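Local structure of glutathione s-transferase (Agrobacterium tumefaciens, 2YCD) at residues K14-I19 with V45-H50; T20-S25 with G71-Y76; V38-E43 with P211-A216; A162-R167 with G198-Y203. The protein binds the glutathione conjugate S-(p-nitrobenzyl)glutathione and probably catalyses the transfer of glutathione to electrophilic compounds, perhaps including herbicides. One frame throughout, in Å; residues are numbered along the deposited sequence.

Contact 1. Residues K14-I19 with V45-H50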
# COMPACT_ATOMS: atom_id res chain seq x y z
N LYS A 14 24.68 12.50 14.03
CA LYS A 14 23.64 11.64 13.48
C LYS A 14 24.19 10.82 12.32
O LYS A 14 24.70 11.37 11.35
CB LYS A 14 22.45 12.47 13.02
N PRO A 15 24.10 9.49 12.42
CA PRO A 15 24.68 8.65 11.37
C PRO A 15 23.83 8.62 10.11
O PRO A 15 22.60 8.54 10.19
CB PRO A 15 24.71 7.27 12.03
CG PRO A 15 23.58 7.29 12.97
CD PRO A 15 23.46 8.70 13.48
N ASN A 16 24.47 8.71 8.96
CA ASN A 16 23.82 8.47 7.67
C ASN A 16 23.13 7.11 7.67
O ASN A 16 23.64 6.17 8.27
CB ASN A 16 24.88 8.45 6.57
CG ASN A 16 25.60 9.77 6.39
OD1 ASN A 16 25.11 10.85 6.77
ND2 ASN A 16 26.79 9.70 5.81
N PRO A 17 21.99 7.00 6.99
CA PRO A 17 21.34 5.69 6.86
C PRO A 17 21.99 4.83 5.77
O PRO A 17 22.68 5.34 4.87
CB PRO A 17 19.91 6.06 6.47
CG PRO A 17 20.08 7.30 5.66
CD PRO A 17 21.21 8.07 6.33
N THR A 18 21.78 3.52 5.90
CA THR A 18 22.24 2.54 4.93
C THR A 18 21.03 1.77 4.40
O THR A 18 20.19 1.31 5.17
CB THR A 18 23.22 1.54 5.58
OG1 THR A 18 24.36 2.26 6.06
CG2 THR A 18 23.67 0.48 4.56
N ILE A 19 20.92 1.67 3.08
CA ILE A 19 19.81 0.95 2.47
C ILE A 19 20.29 -0.27 1.71
O ILE A 19 21.40 -0.28 1.15
CB ILE A 19 18.98 1.85 1.57
CG1 ILE A 19 19.76 2.25 0.33
CG2 ILE A 19 18.47 3.09 2.36
CD1 ILE A 19 18.92 3.06 -0.66
N VAL A 45 15.95 15.61 0.16
CA VAL A 45 16.16 16.26 1.46
C VAL A 45 17.65 16.54 1.74
O VAL A 45 17.98 17.18 2.75
CB VAL A 45 15.49 15.50 2.64
CG1 VAL A 45 13.99 15.29 2.37
CG2 VAL A 45 16.18 14.16 2.92
N GLY A 46 18.54 16.09 0.86
CA GLY A 46 19.96 16.35 1.01
C GLY A 46 20.61 15.52 2.11
O GLY A 46 21.53 15.98 2.78
N GLN A 47 20.12 14.30 2.30
CA GLN A 47 20.70 13.39 3.29
C GLN A 47 21.68 12.39 2.64
O GLN A 47 21.25 11.52 1.89
CB GLN A 47 19.59 12.62 4.00
CG GLN A 47 20.10 11.50 4.90
CD GLN A 47 20.86 12.05 6.08
OE1 GLN A 47 20.30 12.80 6.89
NE2 GLN A 47 22.14 11.70 6.19
N PRO A 48 22.99 12.50 2.94
CA PRO A 48 23.93 11.48 2.45
C PRO A 48 23.56 10.09 2.96
O PRO A 48 23.04 9.95 4.07
CB PRO A 48 25.29 11.92 3.03
CG PRO A 48 25.11 13.38 3.37
CD PRO A 48 23.66 13.54 3.75
N TYR A 49 23.79 9.07 2.15
CA TYR A 49 23.43 7.72 2.54
C TYR A 49 24.41 6.72 1.94
O TYR A 49 25.28 7.06 1.11
CB TYR A 49 21.98 7.39 2.13
CG TYR A 49 21.78 7.29 0.63
CD1 TYR A 49 21.55 8.43 -0.14
CD2 TYR A 49 21.82 6.07 -0.02
CE1 TYR A 49 21.36 8.35 -1.52
CE2 TYR A 49 21.63 5.98 -1.41
CZ TYR A 49 21.42 7.13 -2.15
OH TYR A 49 21.24 7.03 -3.51
N HIS A 50 24.26 5.48 2.37
CA HIS A 50 25.12 4.38 1.95
C HIS A 50 24.27 3.22 1.50
O HIS A 50 23.08 3.14 1.85
CB HIS A 50 26.04 3.97 3.11
CG HIS A 50 26.73 5.14 3.73
ND1 HIS A 50 27.88 5.68 3.20
CD2 HIS A 50 26.39 5.93 4.78
CE1 HIS A 50 28.24 6.73 3.91
NE2 HIS A 50 27.35 6.90 4.88
O HOH W 1 23.66 12.23 8.93

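Contact 2. Residues T20-S25 with G71-Y76. With GTB (S-(p-nitrobenzyl)glutathione), chain B.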
# COMPACT_ATOMS: atom_id res chain seq x y z
N THR A 20 19.49 -1.32 1.70
CA THR A 20 19.86 -2.51 0.93
C THR A 20 19.31 -2.42 -0.49
O THR A 20 18.21 -1.89 -0.72
CB THR A 20 19.36 -3.80 1.58
OG1 THR A 20 17.96 -3.67 1.84
CG2 THR A 20 20.13 -4.10 2.89
N VAL A 21 20.09 -2.93 -1.44
CA VAL A 21 19.78 -2.85 -2.87
C VAL A 21 20.28 -4.13 -3.53
O VAL A 21 21.07 -4.86 -2.93
CB VAL A 21 20.47 -1.63 -3.55
CG1 VAL A 21 20.14 -0.34 -2.80
CG2 VAL A 21 22.00 -1.83 -3.64
N PHE A 22 19.80 -4.43 -4.73
CA PHE A 22 20.32 -5.57 -5.49
C PHE A 22 21.78 -5.32 -5.87
O PHE A 22 22.13 -4.24 -6.34
CB PHE A 22 19.56 -5.78 -6.81
CG PHE A 22 18.16 -6.32 -6.67
CD1 PHE A 22 17.93 -7.64 -6.32
CD2 PHE A 22 17.08 -5.52 -6.99
CE1 PHE A 22 16.64 -8.14 -6.24
CE2 PHE A 22 15.78 -6.00 -6.91
CZ PHE A 22 15.55 -7.32 -6.54
N GLU A 23 22.63 -6.33 -5.71
CA GLU A 23 23.95 -6.30 -6.32
C GLU A 23 23.84 -6.30 -7.85
O GLU A 23 24.53 -5.55 -8.52
CB GLU A 23 24.80 -7.47 -5.83
CG GLU A 23 26.24 -7.42 -6.29
CD GLU A 23 27.07 -8.53 -5.67
OE1 GLU A 23 26.63 -9.69 -5.75
OE2 GLU A 23 28.14 -8.23 -5.10
N ARG A 24 22.98 -7.16 -8.38
CA ARG A 24 22.74 -7.23 -9.83
C ARG A 24 21.25 -7.09 -10.11
O ARG A 24 20.54 -8.08 -10.23
CB ARG A 24 23.27 -8.56 -10.40
CG ARG A 24 24.78 -8.69 -10.32
CD ARG A 24 25.22 -10.13 -10.55
NE ARG A 24 26.59 -10.38 -10.11
CZ ARG A 24 27.67 -10.27 -10.89
NH1 ARG A 24 27.56 -9.91 -12.16
NH2 ARG A 24 28.86 -10.52 -10.38
N SER A 25 20.78 -5.84 -10.22
CA SER A 25 19.35 -5.59 -10.35
C SER A 25 18.77 -6.15 -11.64
O SER A 25 19.38 -6.04 -12.70
CB SER A 25 19.05 -4.11 -10.28
OG SER A 25 17.65 -3.91 -10.31
N GLY A 71 12.40 -11.10 3.01
CA GLY A 71 13.57 -11.37 2.18
C GLY A 71 13.66 -10.52 0.93
O GLY A 71 14.18 -10.97 -0.10
N GLN A 72 13.16 -9.28 1.01
CA GLN A 72 13.15 -8.39 -0.14
C GLN A 72 13.96 -7.13 0.16
O GLN A 72 14.39 -6.91 1.29
CB GLN A 72 11.70 -8.03 -0.51
CG GLN A 72 10.91 -9.23 -1.01
CD GLN A 72 9.64 -8.86 -1.71
OE1 GLN A 72 8.75 -8.24 -1.11
NE2 GLN A 72 9.52 -9.25 -2.98
N ILE A 73 14.15 -6.30 -0.87
CA ILE A 73 14.75 -4.97 -0.69
C ILE A 73 13.70 -3.91 -1.07
O ILE A 73 12.78 -4.19 -1.84
CB ILE A 73 16.08 -4.81 -1.49
CG1 ILE A 73 15.87 -4.91 -3.01
CG2 ILE A 73 17.10 -5.86 -1.06
CD1 ILE A 73 15.55 -3.57 -3.69
N PRO A 74 13.82 -2.69 -0.54
CA PRO A 74 14.87 -2.18 0.35
C PRO A 74 14.55 -2.26 1.84
O PRO A 74 13.39 -2.28 2.25
CB PRO A 74 14.95 -0.70 -0.04
CG PRO A 74 13.53 -0.35 -0.40
CD PRO A 74 12.93 -1.60 -1.02
N SER A 75 15.59 -2.30 2.65
CA SER A 75 15.48 -1.99 4.07
C SER A 75 16.35 -0.77 4.32
O SER A 75 17.14 -0.38 3.46
CB SER A 75 15.92 -3.18 4.94
OG SER A 75 17.28 -3.53 4.70
N TYR A 76 16.21 -0.20 5.51
CA TYR A 76 16.82 1.06 5.89
C TYR A 76 17.33 0.89 7.31
O TYR A 76 16.57 0.49 8.19
CB TYR A 76 15.74 2.14 5.82
CG TYR A 76 16.06 3.53 6.33
CD1 TYR A 76 16.00 3.83 7.69
CD2 TYR A 76 16.33 4.56 5.45
CE1 TYR A 76 16.24 5.11 8.16
CE2 TYR A 76 16.57 5.85 5.91
CZ TYR A 76 16.52 6.12 7.26
OH TYR A 76 16.77 7.41 7.69
N1 GTB B . 6.18 -3.77 -0.26
CA1 GTB B . 7.64 -3.84 -0.43
C1 GTB B . 8.22 -2.45 -0.53
O11 GTB B . 7.56 -1.60 -1.16
O12 GTB B . 9.34 -2.21 -0.01
CB1 GTB B . 7.94 -4.70 -1.67
CG1 GTB B . 9.45 -4.93 -1.82
CD1 GTB B . 9.77 -5.67 -3.11
OE1 GTB B . 8.87 -6.03 -3.85
N2 GTB B . 11.07 -5.87 -3.35
CA2 GTB B . 11.54 -6.56 -4.56
C2 GTB B . 12.47 -7.68 -4.23
O2 GTB B . 13.28 -7.61 -3.30
CB2 GTB B . 12.38 -5.58 -5.39
SG2 GTB B . 11.48 -4.23 -6.07
N3 GTB B . 12.39 -8.76 -5.02
CA3 GTB B . 13.25 -9.92 -4.91
C3 GTB B . 12.55 -11.15 -4.40
O31 GTB B . 11.32 -11.12 -4.20
O32 GTB B . 13.28 -12.15 -4.19
C' GTB B . 10.38 -4.93 -7.27
C1' GTB B . 10.95 -4.88 -8.67
C2' GTB B . 11.64 -5.97 -9.18
C3' GTB B . 12.15 -5.92 -10.47
C4' GTB B . 11.97 -4.78 -11.25
N41 GTB B . 12.47 -4.74 -12.56
O41 GTB B . 12.23 -3.79 -13.31
O42 GTB B . 13.15 -5.66 -12.96
C5' GTB B . 11.27 -3.70 -10.74
C6' GTB B . 10.75 -3.74 -9.45
O HOH W 2 16.47 -5.54 2.68

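Contact 3. Residues V38-E43 with P211-A216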
# COMPACT_ATOMS: atom_id res chain seq x y z
N VAL A 38 13.29 5.49 -2.44
CA VAL A 38 14.04 5.81 -1.22
C VAL A 38 15.26 6.70 -1.53
O VAL A 38 15.48 7.70 -0.85
CB VAL A 38 14.48 4.50 -0.52
CG1 VAL A 38 15.38 4.82 0.67
CG2 VAL A 38 13.24 3.70 -0.07
N ARG A 39 16.06 6.32 -2.52
CA ARG A 39 17.20 7.13 -2.96
C ARG A 39 16.74 8.54 -3.34
O ARG A 39 17.40 9.53 -2.98
CB ARG A 39 17.88 6.48 -4.16
CG ARG A 39 18.57 5.15 -3.90
CD ARG A 39 19.12 4.66 -5.24
NE ARG A 39 19.90 3.42 -5.21
CZ ARG A 39 21.22 3.39 -5.00
NH1 ARG A 39 21.88 4.50 -4.67
NH2 ARG A 39 21.86 2.24 -5.07
N TRP A 40 15.66 8.62 -4.10
CA TRP A 40 15.15 9.91 -4.54
C TRP A 40 14.72 10.78 -3.34
O TRP A 40 15.07 11.98 -3.26
CB TRP A 40 14.01 9.66 -5.54
CG TRP A 40 13.42 10.89 -6.22
CD1 TRP A 40 13.84 12.20 -6.10
CD2 TRP A 40 12.31 10.90 -7.13
NE1 TRP A 40 13.05 13.02 -6.89
CE2 TRP A 40 12.10 12.25 -7.51
CE3 TRP A 40 11.45 9.91 -7.63
CZ2 TRP A 40 11.07 12.63 -8.39
CZ3 TRP A 40 10.44 10.28 -8.51
CH2 TRP A 40 10.26 11.63 -8.88
N ALA A 41 14.02 10.20 -2.38
CA ALA A 41 13.64 10.94 -1.18
C ALA A 41 14.87 11.47 -0.43
O ALA A 41 14.90 12.64 0.00
CB ALA A 41 12.78 10.07 -0.26
N LEU A 42 15.87 10.61 -0.24
CA LEU A 42 17.11 11.05 0.42
C LEU A 42 17.79 12.19 -0.33
O LEU A 42 18.26 13.15 0.28
CB LEU A 42 18.07 9.86 0.61
CG LEU A 42 17.56 8.78 1.57
CD1 LEU A 42 18.30 7.46 1.38
CD2 LEU A 42 17.66 9.26 3.03
N GLU A 43 17.83 12.11 -1.66
CA GLU A 43 18.42 13.19 -2.44
C GLU A 43 17.62 14.49 -2.38
O GLU A 43 18.21 15.58 -2.34
CB GLU A 43 18.66 12.74 -3.87
CG GLU A 43 19.80 11.70 -4.02
CD GLU A 43 21.17 12.30 -3.71
OE1 GLU A 43 21.28 13.53 -3.58
OE2 GLU A 43 22.13 11.51 -3.61
N PRO A 211 16.72 17.60 -10.24
CA PRO A 211 18.11 17.18 -10.00
C PRO A 211 18.26 16.04 -9.00
O PRO A 211 19.16 15.21 -9.16
CB PRO A 211 18.77 18.47 -9.46
CG PRO A 211 17.87 19.57 -9.91
CD PRO A 211 16.49 19.03 -10.01
N ALA A 212 17.40 15.99 -7.98
CA ALA A 212 17.48 14.87 -7.02
C ALA A 212 17.14 13.54 -7.69
O ALA A 212 17.69 12.51 -7.30
CB ALA A 212 16.55 15.11 -5.83
N PHE A 213 16.21 13.55 -8.64
CA PHE A 213 15.90 12.32 -9.36
C PHE A 213 17.15 11.84 -10.11
O PHE A 213 17.50 10.65 -10.06
CB PHE A 213 14.77 12.51 -10.37
CG PHE A 213 14.42 11.25 -11.13
CD1 PHE A 213 15.15 10.86 -12.25
CD2 PHE A 213 13.39 10.43 -10.68
CE1 PHE A 213 14.83 9.66 -12.92
CE2 PHE A 213 13.07 9.26 -11.35
CZ PHE A 213 13.78 8.87 -12.47
N LYS A 214 17.85 12.76 -10.78
CA LYS A 214 19.04 12.39 -11.54
C LYS A 214 20.14 11.88 -10.62
O LYS A 214 20.84 10.92 -10.97
CB LYS A 214 19.54 13.58 -12.37
CG LYS A 214 20.85 13.28 -13.07
CD LYS A 214 21.23 14.34 -14.09
CE LYS A 214 22.57 14.02 -14.72
NZ LYS A 214 22.60 12.62 -15.22
N ARG A 215 20.30 12.49 -9.45
CA ARG A 215 21.33 12.00 -8.53
C ARG A 215 21.01 10.58 -8.07
O ARG A 215 21.88 9.71 -7.99
CB ARG A 215 21.53 12.93 -7.33
CG ARG A 215 22.14 14.30 -7.68
CD ARG A 215 22.51 15.12 -6.46
NE ARG A 215 21.40 15.42 -5.57
CZ ARG A 215 20.63 16.50 -5.64
NH1 ARG A 215 20.83 17.42 -6.58
NH2 ARG A 215 19.65 16.69 -4.76
N ALA A 216 19.75 10.32 -7.75
CA ALA A 216 19.34 8.97 -7.37
C ALA A 216 19.49 7.98 -8.52
O ALA A 216 19.98 6.88 -8.33
CB ALA A 216 17.90 8.98 -6.85
O HOH W 3 22.06 9.16 -4.82

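Contact 4. Residues A162-R167 with G198-Y203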
# COMPACT_ATOMS: atom_id res chain seq x y z
N ALA A 162 -7.84 12.25 -15.21
CA ALA A 162 -8.93 13.21 -15.07
C ALA A 162 -8.76 13.99 -13.79
O ALA A 162 -8.98 15.21 -13.73
CB ALA A 162 -10.26 12.50 -15.08
N TRP A 163 -8.36 13.30 -12.73
CA TRP A 163 -8.21 13.99 -11.48
C TRP A 163 -7.02 14.98 -11.52
O TRP A 163 -7.12 16.11 -11.02
CB TRP A 163 -8.12 12.99 -10.32
CG TRP A 163 -8.06 13.71 -9.05
CD1 TRP A 163 -9.11 14.08 -8.24
CD2 TRP A 163 -6.88 14.23 -8.45
NE1 TRP A 163 -8.63 14.79 -7.17
CE2 TRP A 163 -7.27 14.90 -7.28
CE3 TRP A 163 -5.53 14.20 -8.80
CZ2 TRP A 163 -6.35 15.52 -6.44
CZ3 TRP A 163 -4.63 14.83 -7.97
CH2 TRP A 163 -5.04 15.47 -6.80
N LEU A 164 -5.90 14.58 -12.13
CA LEU A 164 -4.72 15.41 -12.13
C LEU A 164 -4.95 16.71 -12.91
O LEU A 164 -4.46 17.75 -12.52
CB LEU A 164 -3.50 14.65 -12.70
CG LEU A 164 -2.17 15.40 -12.66
CD1 LEU A 164 -1.62 15.49 -11.22
CD2 LEU A 164 -1.15 14.73 -13.58
N GLY A 165 -5.69 16.63 -14.01
CA GLY A 165 -5.92 17.84 -14.82
C GLY A 165 -4.62 18.54 -15.17
O GLY A 165 -3.70 17.91 -15.71
N ASP A 166 -4.53 19.84 -14.85
CA ASP A 166 -3.35 20.64 -15.13
C ASP A 166 -2.46 20.86 -13.89
O ASP A 166 -1.59 21.73 -13.89
CB ASP A 166 -3.77 22.00 -15.71
CG ASP A 166 -2.60 22.80 -16.25
OD1 ASP A 166 -1.83 22.25 -17.06
OD2 ASP A 166 -2.44 23.98 -15.86
N ARG A 167 -2.67 20.07 -12.84
CA ARG A 167 -1.84 20.22 -11.64
C ARG A 167 -0.38 19.89 -11.95
O ARG A 167 -0.11 18.92 -12.68
CB ARG A 167 -2.34 19.27 -10.54
CG ARG A 167 -3.74 19.57 -9.99
CD ARG A 167 -4.24 18.41 -9.12
NE ARG A 167 -5.60 18.63 -8.64
CZ ARG A 167 -5.91 18.91 -7.37
NH1 ARG A 167 -4.95 19.00 -6.45
NH2 ARG A 167 -7.17 19.10 -7.03
N GLY A 198 -1.41 12.07 -22.05
CA GLY A 198 -0.46 13.15 -22.17
C GLY A 198 -0.10 13.80 -20.84
O GLY A 198 1.08 14.08 -20.60
N ASN A 199 -1.09 14.06 -19.99
CA ASN A 199 -0.78 14.73 -18.73
C ASN A 199 -0.02 13.82 -17.75
O ASN A 199 0.82 14.31 -17.01
CB ASN A 199 -2.00 15.44 -18.09
CG ASN A 199 -3.03 14.48 -17.51
OD1 ASN A 199 -3.12 13.32 -17.89
ND2 ASN A 199 -3.86 15.00 -16.63
N LEU A 200 -0.27 12.52 -17.79
CA LEU A 200 0.49 11.59 -16.95
C LEU A 200 1.93 11.44 -17.42
O LEU A 200 2.86 11.41 -16.59
CB LEU A 200 -0.21 10.23 -16.89
CG LEU A 200 -1.63 10.17 -16.30
CD1 LEU A 200 -2.06 8.73 -16.18
CD2 LEU A 200 -1.73 10.87 -14.96
N LEU A 201 2.13 11.36 -18.73
CA LEU A 201 3.47 11.35 -19.31
C LEU A 201 4.25 12.59 -18.92
O LEU A 201 5.40 12.51 -18.50
CB LEU A 201 3.35 11.26 -20.83
CG LEU A 201 4.69 11.20 -21.57
CD1 LEU A 201 5.51 10.00 -21.08
CD2 LEU A 201 4.43 11.10 -23.06
N ALA A 202 3.62 13.76 -19.05
CA ALA A 202 4.27 15.02 -18.71
C ALA A 202 4.59 15.09 -17.22
O ALA A 202 5.63 15.64 -16.82
CB ALA A 202 3.39 16.21 -19.14
N TYR A 203 3.69 14.56 -16.40
CA TYR A 203 3.88 14.48 -14.95
C TYR A 203 5.12 13.63 -14.60
O TYR A 203 5.99 14.07 -13.86
CB TYR A 203 2.59 13.92 -14.33
CG TYR A 203 2.66 13.56 -12.85
CD1 TYR A 203 2.80 14.53 -11.88
CD2 TYR A 203 2.59 12.23 -12.45
CE1 TYR A 203 2.85 14.20 -10.53
CE2 TYR A 203 2.63 11.88 -11.12
CZ TYR A 203 2.77 12.85 -10.15
OH TYR A 203 2.84 12.50 -8.83

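Contact 1. Residues K14-I19 with V45-H50
In the thioredoxin-like N-terminal domain, the beta-alpha-beta crossover that runs from strand 18-22 through helix 35-45 to strand 50-54 closes where Pro-17, Thr-18 and Ile-19 meet His-50. The two strands start side by side and parallel, and His-50 is held by two backbone bonds to the residues flanking Thr-18: its N donates to Pro-17 O at 3.0 Å, and its O accepts from Ile-19 N at 2.9 Å. Between these bonds Thr-18 CA adds a C-H...O contact to His-50 O. Helix 35-45 has ended just before in a Schellman motif with Gly-46, of positive phi, as C-prime residue, and the chain from Gln-47 to Tyr-49 then leads into the new strand.

Beside the backbone bonds Pro-17 and Ile-19 pack on Tyr-49. Pro-17 CG lies 4.0 Å from Tyr-49 CB, while Ile-19 CD1 reaches Tyr-49 CE2; the Tyr-49 hydroxyl is hydrogen-bonded to Arg-39 in the helix. Gln-47 folds back through a bend at chi2 (67°), which lets NE2 donate to Pro-48 O at 2.9 Å, within the amide plane and on a carbonyl lone pair. The same NE2 donates to a water that in turn donates to Lys-14 O. Asn-16 completes the seam: its ND2 points at the edge of the imidazole and donates to His-50 NE2 at 3.0 Å, nearly straight (165°) and in its own amide plane, but 27° out of the ring plane.

Contact 2. Residues T20-S25 with G71-Y76
Strand 18-22 and the antiparallel strand 75-78 come together at Thr-20, whose N donates to Ser-75 O at 3.1 Å, from a position tilted out of the carbonyl plane. The return bond ends on a side chain, not on a backbone carbonyl: Ser-75 N donates to Thr-20 OG1 at 2.9 Å. Thr-20 chi1 of 52° sets that hydroxyl between its own backbone N and carbonyl carbon, where it also lies close to a water that donates to Gln-72 O. Thr-20 O is buried with no polar partner in the model; Pro-74 CA makes a C-H...O contact to it.

The peptide bond before Pro-74 is cis, in the cis-proline loop characteristic of the glutathione site in thioredoxin-like domains. It leaves the backbone of Ile-73 facing the ligand, S-(p-nitrobenzyl)glutathione: Ile-73 N donates to its O2 at 2.9 Å, and Ile-73 O accepts from its N2 at 2.8 Å. Gln-72 NE2 holds the ligand carboxylate oxygen O31 at 2.9 Å.

On the protein side Ile-73 CG1 sits over one face of the Phe-22 ring in a CH-pi contact, 4.2 Å from the centroid and 16° off the normal. CD1 of the same residue reaches Phe-22 CE2, and that ring carbon also touches the ligand at CB2, 3.7 Å away.

Contact 3. Residues V38-E43 with P211-A216
Ala-216 CB is the small bump that lets helix 211-225 settle against helix 35-45: it fits between Arg-39 and Trp-40, 3.7 Å from Arg-39 CB and 3.6 Å from Trp-40 N. One turn earlier Ala-212 CB rests against Glu-43 CB. With only methyl groups at these two points the axes of the two short segments come within 8.1 Å, at 130° between their N-to-C directions.

The larger groups pack beside this alanine ridge. Trp-40 swings CG anti to its backbone N (chi1 -174°), which carries the indole along helix 211-225, where CD1 meets Ala-212 CB. Phe-213 presses on one indole face in a T-shaped stack, its ring edge toward the six-membered ring, centroids 4.9 Å apart and planes at 90°. Its CB lies over the five-membered ring in a CH-pi contact, so both rings of the indole are used. The indole NE1 is hydrogen-bonded to Glu-44.

At the more exposed side Arg-215 grips Glu-43 side-on. NE forms a salt bridge to Glu-43 OE1 at 2.7 Å, and NH2 donates to Glu-43 O at 3.0 Å. Both acceptors lie close to the guanidinium plane, although both are met from above the planes of their own carboxylate and carbonyl groups. A water donates to Glu-43 OE2. Binding one carboxylate oxygen and one backbone carbonyl probably fixes the guanidinium's rotation, adding a directional polar clasp to an otherwise apolar joint between the N-terminal domain and the helical domain.

Contact 4. Residues A162-R167 with G198-Y203
Asn-199 and Leu-164 meet where helix 142-164 gives way to a turn and the start of helix 198-208 passes beside it. Leu-164 carries the apolar half of the contact. Its CB lies 4.0 Å from Asn-199 ND2, against the amide rather than bonded to it. CG stands anti to the backbone N (chi1 -176°), a setting that sends the branch across to the neighbouring helix. At the tip, CD2 does the touching: it comes within 3.9 Å of Tyr-203 CB, lies 4.1 Å from Leu-200 CD2, and is also near Asn-199 O. This one methyl therefore wedges among Asn-199, Leu-200 and, a turn later, Tyr-203, approaching the Tyr-203 ring obliquely. The side chains of Leu-200 and Tyr-203 continue the apolar layer, Leu-200 onto Leu-157 and Leu-160, Tyr-203 onto helix 176-185, with the Tyr-203 hydroxyl hydrogen-bonded to Asp-178.

The polar half belongs to Asn-199. With chi1 at 72°, its amide reaches over to the turn, and ND2 donates to Gly-165 O at 3.1 Å. The bond is nearly straight, 175° at the hydrogen, lies in the Asn-199 amide plane and uses a lone pair of the carbonyl. The other end of the amide, OD1, is hydrogen-bonded to Ser-161, so both ends of the group tie helix 198-208 to the end of helix 142-164. Gly-165, with positive phi, follows the last helical residue and begins the bend, which Arg-167 N closes by donating to Leu-164 O at 2.9 Å: a type II' beta turn leaving a helix of the all-helical C-terminal domain of the GST fold.

In the fold
Contacts 1 and 2 share strand 18-22, pairing it with strand 50-54 on one side and strand 75-78 on the other; contact 1 is only partly buried and largely polar, whereas contact 2 is buried and shared with the ligand. Contact 3, also buried, joins helix 35-45, the crossover helix of contact 1, to helix 211-225, and is linked to contact 1 through Tyr-49 and Arg-39. Here the chemistry shifts from sheet bonds to aromatic and alanine packing, with a salt bridge at the margin. Contact 4, about 31 Å centre to centre from contact 2, is likewise buried but stays within the helical domain, combining leucine packing with a single hydrogen bond from an asparagine amide.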